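PDB 4RXU: periplasmic sugar-binding protein from Chloroflexus aurantiacus, which binds D-glucose and probably serves as the sugar-capturing component of an ABC-type carbohydrate transporter. Local coordinates for residues E77-L82 with L90-H95; K183-T188 with L200-D205. All coordinates share one frame; numbering follows the deposited sequence.

Interaction 1: E77-L82 with L90-H95; sequences ENVEAL and LIICPH
Val79 is the first residue of 77-82 to meet the strand, and both of its methyls take part. CG2 does most of the touching, lying 3.9 Å from Leu90 CD2, while CG1 comes within 4.1 Å of the same methyl, so that Leu90 CD2 rests against the fork of the valine. The torsion accounts for this: with CG1 anti to the backbone N (chi1 172°), CG2 stands anti to the carbonyl carbon, and the two branches straddle the leucine. Val79 CG2 has a second neighbour in Ile92, whose CD1 approaches to 3.9 Å. That methyl ends an extended chain, CG1 being anti to the backbone N (chi1 177°), which carries it from the strand up to the helix.

One helical turn later Leu82 adds a lighter contact, its CD1 lying 4.1 Å from Leu90 CD1. Leu90 therefore divides its branches, CD2 going to Val79 and CD1 to Leu82. In all three pairs the side chains cross at about a right angle. Every contact is apolar, all four residues are buried, and the segments bury 137 Å² together. Leu82 and Leu90 also both pack on Val36 of strand 29-37, and Ile91 turns its side chain to Val33 and Tyr117 instead.

The axes of helix 77-82 and strand 90-92 approach to 10.6 Å and run nearly antiparallel, at 163°. This is the geometry of a helix laid on a sheet. Strand 61-67, helix 72-84 and strand 89-92 form a beta-alpha-beta crossover that passes over strand 29-37, which pairs in parallel with both of the others. Such a unit is characteristic of the Rossmann-like lobes of type I periplasmic binding proteins.

Interaction 2: K183-T188 with L200-D205; sequences KIADGT and LQNKLD
Ala185 and Asn202 bring the two backbones closest, their CA atoms 5.8 Å apart, where the end of helix 167-185 faces a type I beta turn running from Leu200 to Lys203. The helix is left through Gly187, whose positive phi (89°) would press a CB against the preceding carbonyl oxygen. Asp186 secures this exit with an Asx turn, its OD1 accepting from Thr188 N at 2.9 Å and also from Thr188 OG1 on the same face of the carboxylate. The other oxygen, OD2, uses its syn lone pair in a salt bridge with Lys183 NZ (2.8 Å).

Between the segments, Ile184 lays its CG2 methyl over the flat face of the Gln201 amide, almost directly above CD at 3.4 Å. The methyl is 3.3 Å from Gln201 OE1, a snug van der Waals contact. Gln201 reaches this place because its CG sits between the backbone N and the carbonyl carbon (chi1 74°) and the chain then runs on extended, crossing the isoleucine at about a right angle. Were Gln201 cut back to an alanine, the Ile184 methyl would probably lose the amide face that covers it, and a gap would be likely to open beside Ile191, which Gln201 also touches.

Nearer the surface, Ala185 CB meets Asn202 OD1 at 3.6 Å. A water joins the two residues by donating to Ala185 O at 2.8 Å and to Asn202 OD1 at 3.0 Å, so two acceptors that could not bond each other are linked through solvent.

The strong polar bonds, then, shape the helix exit from within 183-188. Between 183-188 and 200-205 themselves the join is a methyl-on-amide contact and a bridging water, while Gln181, a turn earlier on the helix, bonds directly to Gln201 O, consistent with a partly exposed join between helix end and loop.

In the fold
Interactions 1 and 2 belong to different lobes, built on separate sheets, and lie on opposite sides of the chain's centre. Their own centres are 40 Å apart and their nearest atoms about 23 Å, so they do not touch. Interaction 1 is nearer the sugar site: the side chain of Ile92 is about 12 Å from the bound glucose, and Pro94 O, just beyond the strand, accepts a hydrogen bond from Arg119, a pocket residue. Interaction 2 lies peripherally, its centre 24 Å from that of the chain. Helix 167-185 nevertheless connects it with the pocket, since Asn168 and Phe172 near the helix start line the glucose site while Ile184 and Ala185 occupy its far end.

Interaction 1: E77-L82 with L90-H95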
loop_
_atom_site.group_PDB
_atom_site.type_symbol
_atom_site.label_atom_id
_atom_site.label_comp_id
_atom_site.label_asym_id
_atom_site.label_seq_id
_atom_site.Cartn_x
_atom_site.Cartn_y
_atom_site.Cartn_z
ATOM N N GLU A 77 6.028 8.338 -21.162
ATOM C CA GLU A 77 5.279 8.522 -22.400
ATOM C C GLU A 77 3.854 8.986 -22.117
ATOM O O GLU A 77 3.364 9.929 -22.738
ATOM C CB GLU A 77 5.259 7.225 -23.212
ATOM C CG GLU A 77 6.629 6.773 -23.693
ATOM C CD GLU A 77 6.554 5.915 -24.940
ATOM O OE1 GLU A 77 5.472 5.354 -25.214
ATOM O OE2 GLU A 77 7.577 5.801 -25.647
ATOM N N ASN A 78 3.195 8.317 -21.178
ATOM C CA ASN A 78 1.842 8.664 -20.807
ATOM C C ASN A 78 1.765 10.128 -20.409
ATOM O O ASN A 78 0.849 10.863 -20.824
ATOM C CB ASN A 78 1.357 7.788 -19.648
ATOM C CG ASN A 78 0.999 6.374 -20.054
ATOM O OD1 ASN A 78 0.947 5.480 -19.171
ATOM N ND2 ASN A 78 0.686 6.152 -21.313
ATOM N N VAL A 79 2.704 10.545 -19.567
ATOM C CA VAL A 79 2.740 11.947 -19.150
ATOM C C VAL A 79 2.924 12.847 -20.369
ATOM O O VAL A 79 2.251 13.865 -20.508
ATOM C CB VAL A 79 3.816 12.184 -18.083
ATOM C CG1 VAL A 79 4.014 13.660 -17.770
ATOM C CG2 VAL A 79 3.411 11.460 -16.812
ATOM N N GLU A 80 3.850 12.477 -21.254
ATOM C CA GLU A 80 4.106 13.321 -22.418
ATOM C C GLU A 80 2.866 13.443 -23.322
ATOM O O GLU A 80 2.568 14.528 -23.854
ATOM C CB GLU A 80 5.336 12.834 -23.175
ATOM C CG GLU A 80 6.611 12.957 -22.334
ATOM C CD GLU A 80 7.811 12.227 -22.886
ATOM O OE1 GLU A 80 7.633 11.170 -23.515
ATOM O OE2 GLU A 80 8.950 12.713 -22.661
ATOM N N ALA A 81 2.116 12.349 -23.449
ATOM C CA ALA A 81 0.893 12.338 -24.269
ATOM C C ALA A 81 -0.139 13.268 -23.663
ATOM O O ALA A 81 -0.810 14.006 -24.369
ATOM C CB ALA A 81 0.324 10.944 -24.365
ATOM N N LEU A 82 -0.243 13.247 -22.335
ATOM C CA LEU A 82 -1.235 14.076 -21.657
ATOM C C LEU A 82 -0.866 15.560 -21.762
ATOM O O LEU A 82 -1.722 16.416 -21.970
ATOM C CB LEU A 82 -1.353 13.653 -20.201
ATOM C CG LEU A 82 -2.060 12.302 -20.021
ATOM C CD1 LEU A 82 -1.905 11.815 -18.579
ATOM C CD2 LEU A 82 -3.528 12.332 -20.444
ATOM N N LEU A 90 -1.731 16.997 -13.509
ATOM C CA LEU A 90 -1.420 15.576 -13.625
ATOM C C LEU A 90 -1.643 14.930 -12.262
ATOM O O LEU A 90 -1.042 15.366 -11.276
ATOM C CB LEU A 90 0.043 15.392 -14.037
ATOM C CG LEU A 90 0.566 13.953 -14.073
ATOM C CD1 LEU A 90 -0.107 13.093 -15.139
ATOM C CD2 LEU A 90 2.074 13.997 -14.230
ATOM N N ILE A 91 -2.498 13.905 -12.210
ATOM C CA ILE A 91 -2.610 13.041 -11.023
ATOM C C ILE A 91 -1.883 11.751 -11.393
ATOM O O ILE A 91 -2.263 11.066 -12.353
ATOM C CB ILE A 91 -4.082 12.750 -10.699
ATOM C CG1 ILE A 91 -4.821 14.043 -10.311
ATOM C CG2 ILE A 91 -4.192 11.696 -9.606
ATOM C CD1 ILE A 91 -6.326 13.916 -10.457
ATOM N N ILE A 92 -0.821 11.434 -10.660
ATOM C CA ILE A 92 0.063 10.331 -11.053
ATOM C C ILE A 92 0.499 9.463 -9.872
ATOM O O ILE A 92 1.061 9.974 -8.900
ATOM C CB ILE A 92 1.312 10.826 -11.838
ATOM C CG1 ILE A 92 2.235 9.643 -12.169
ATOM C CG2 ILE A 92 2.059 11.947 -11.105
ATOM C CD1 ILE A 92 3.262 9.978 -13.232
ATOM N N CYS A 93 0.226 8.160 -10.004
ATOM C CA CYS A 93 0.758 7.165 -9.114
ATOM C C CYS A 93 1.925 6.468 -9.821
ATOM O O CYS A 93 1.705 5.731 -10.775
ATOM C CB CYS A 93 -0.306 6.173 -8.700
ATOM S SG CYS A 93 0.361 4.880 -7.666
ATOM N N PRO A 94 3.168 6.699 -9.331
ATOM C CA PRO A 94 4.300 6.171 -10.030
ATOM C C PRO A 94 4.471 4.686 -9.872
ATOM O O PRO A 94 4.220 4.121 -8.802
ATOM C CB PRO A 94 5.496 6.890 -9.380
ATOM C CG PRO A 94 5.021 7.262 -8.024
ATOM C CD PRO A 94 3.590 7.649 -8.282
ATOM N N HIS A 95 4.938 4.057 -10.937
ATOM C CA HIS A 95 5.412 2.687 -10.790
ATOM C C HIS A 95 6.671 2.596 -9.935
ATOM O O HIS A 95 6.751 1.814 -8.983
ATOM C CB HIS A 95 5.693 2.055 -12.126
ATOM C CG HIS A 95 6.276 0.701 -11.964
ATOM N ND1 HIS A 95 5.595 -0.304 -11.317
ATOM C CD2 HIS A 95 7.511 0.226 -12.223
ATOM C CE1 HIS A 95 6.366 -1.368 -11.241
ATOM N NE2 HIS A 95 7.529 -1.078 -11.803
#

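Interaction 2: K183-T188 with L200-D205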
loop_
_atom_site.group_PDB
_atom_site.type_symbol
_atom_site.label_atom_id
_atom_site.label_comp_id
_atom_site.label_asym_id
_atom_site.label_seq_id
_atom_site.Cartn_x
_atom_site.Cartn_y
_atom_site.Cartn_z
ATOM N N LYS A 183 9.259 -5.597 20.445
ATOM C CA LYS A 183 8.745 -6.925 20.787
ATOM C C LYS A 183 9.592 -8.088 20.273
ATOM O O LYS A 183 9.366 -9.236 20.624
ATOM C CB LYS A 183 7.298 -7.040 20.311
ATOM C CG LYS A 183 6.407 -5.962 20.924
ATOM C CD LYS A 183 6.430 -5.936 22.434
ATOM C CE LYS A 183 5.875 -7.222 22.987
ATOM N NZ LYS A 183 6.000 -7.182 24.470
ATOM N N ILE A 184 10.573 -7.779 19.427
ATOM C CA ILE A 184 11.618 -8.736 19.076
ATOM C C ILE A 184 12.747 -8.610 20.101
ATOM O O ILE A 184 13.247 -9.611 20.654
ATOM C CB ILE A 184 12.135 -8.493 17.627
ATOM C CG1 ILE A 184 10.972 -8.674 16.648
ATOM C CG2 ILE A 184 13.265 -9.467 17.292
ATOM C CD1 ILE A 184 11.177 -8.018 15.302
ATOM N N ALA A 185 13.158 -7.373 20.359
ATOM C CA ALA A 185 14.212 -7.124 21.363
ATOM C C ALA A 185 13.885 -7.687 22.749
ATOM O O ALA A 185 14.781 -8.151 23.467
ATOM C CB ALA A 185 14.525 -5.638 21.434
ATOM N N ASP A 186 12.595 -7.700 23.100
ATOM C CA ASP A 186 12.176 -8.209 24.433
ATOM C C ASP A 186 11.870 -9.713 24.460
ATOM O O ASP A 186 11.492 -10.261 25.494
ATOM C CB ASP A 186 11.024 -7.397 25.033
ATOM C CG ASP A 186 9.684 -7.718 24.442
ATOM O OD1 ASP A 186 9.549 -8.656 23.624
ATOM O OD2 ASP A 186 8.746 -7.004 24.854
ATOM N N GLY A 187 12.064 -10.371 23.320
ATOM C CA GLY A 187 11.935 -11.829 23.219
ATOM C C GLY A 187 10.534 -12.340 22.898
ATOM O O GLY A 187 10.345 -13.548 22.759
ATOM N N THR A 188 9.572 -11.434 22.727
ATOM C CA THR A 188 8.218 -11.869 22.409
ATOM C C THR A 188 8.149 -12.583 21.070
ATOM O O THR A 188 7.551 -13.656 20.956
ATOM C CB THR A 188 7.245 -10.685 22.421
ATOM O OG1 THR A 188 7.261 -10.079 23.719
ATOM C CG2 THR A 188 5.823 -11.144 22.091
ATOM N N LEU A 200 19.574 -6.606 12.592
ATOM C CA LEU A 200 19.081 -5.280 12.898
ATOM C C LEU A 200 18.098 -5.183 14.049
ATOM O O LEU A 200 17.593 -4.079 14.336
ATOM C CB LEU A 200 18.474 -4.586 11.636
ATOM C CG LEU A 200 19.573 -4.154 10.619
ATOM C CD1 LEU A 200 18.982 -3.908 9.231
ATOM C CD2 LEU A 200 20.338 -2.932 11.093
ATOM N N GLN A 201 17.824 -6.303 14.723
ATOM C CA GLN A 201 16.629 -6.340 15.600
ATOM C C GLN A 201 16.784 -5.587 16.922
ATOM O O GLN A 201 15.836 -5.493 17.669
ATOM C CB GLN A 201 16.160 -7.751 15.867
ATOM C CG GLN A 201 17.027 -8.539 16.827
ATOM C CD GLN A 201 16.633 -10.002 16.845
ATOM O OE1 GLN A 201 16.095 -10.521 15.866
ATOM N NE2 GLN A 201 16.877 -10.668 17.959
ATOM N N ASN A 202 17.968 -5.033 17.195
ATOM C CA ASN A 202 18.115 -4.113 18.331
ATOM C C ASN A 202 18.380 -2.697 17.860
ATOM O O ASN A 202 19.042 -1.930 18.514
ATOM C CB ASN A 202 19.227 -4.565 19.241
ATOM C CG ASN A 202 18.867 -5.833 19.989
ATOM O OD1 ASN A 202 18.123 -5.799 20.996
ATOM N ND2 ASN A 202 19.291 -6.944 19.459
ATOM N N LYS A 203 17.851 -2.366 16.696
ATOM C CA LYS A 203 17.912 -1.006 16.157
ATOM C C LYS A 203 16.508 -0.583 15.760
ATOM O O LYS A 203 15.946 -1.125 14.830
ATOM C CB LYS A 203 18.885 -0.913 14.958
ATOM C CG LYS A 203 19.115 0.519 14.450
ATOM C CD LYS A 203 20.249 0.629 13.428
ATOM C CE LYS A 203 20.404 2.067 12.924
ATOM N NZ LYS A 203 21.589 2.185 12.062
ATOM N N LEU A 204 15.957 0.396 16.464
ATOM C CA LEU A 204 14.610 0.864 16.163
ATOM C C LEU A 204 14.561 1.738 14.902
ATOM O O LEU A 204 13.669 1.594 14.087
ATOM C CB LEU A 204 14.049 1.618 17.353
ATOM C CG LEU A 204 12.626 2.173 17.224
ATOM C CD1 LEU A 204 11.590 1.053 17.144
ATOM C CD2 LEU A 204 12.357 3.126 18.392
ATOM N N ASP A 205 15.509 2.663 14.764
ATOM C CA ASP A 205 15.525 3.630 13.636
ATOM C C ASP A 205 16.431 3.170 12.530
ATOM O O ASP A 205 17.607 3.508 12.489
ATOM C CB ASP A 205 16.045 4.983 14.094
ATOM C CG ASP A 205 15.119 5.668 15.004
ATOM O OD1 ASP A 205 14.033 5.119 15.253
ATOM O OD2 ASP A 205 15.482 6.761 15.468
HETATM O O HOH W 1 17.381 -8.243 22.566
#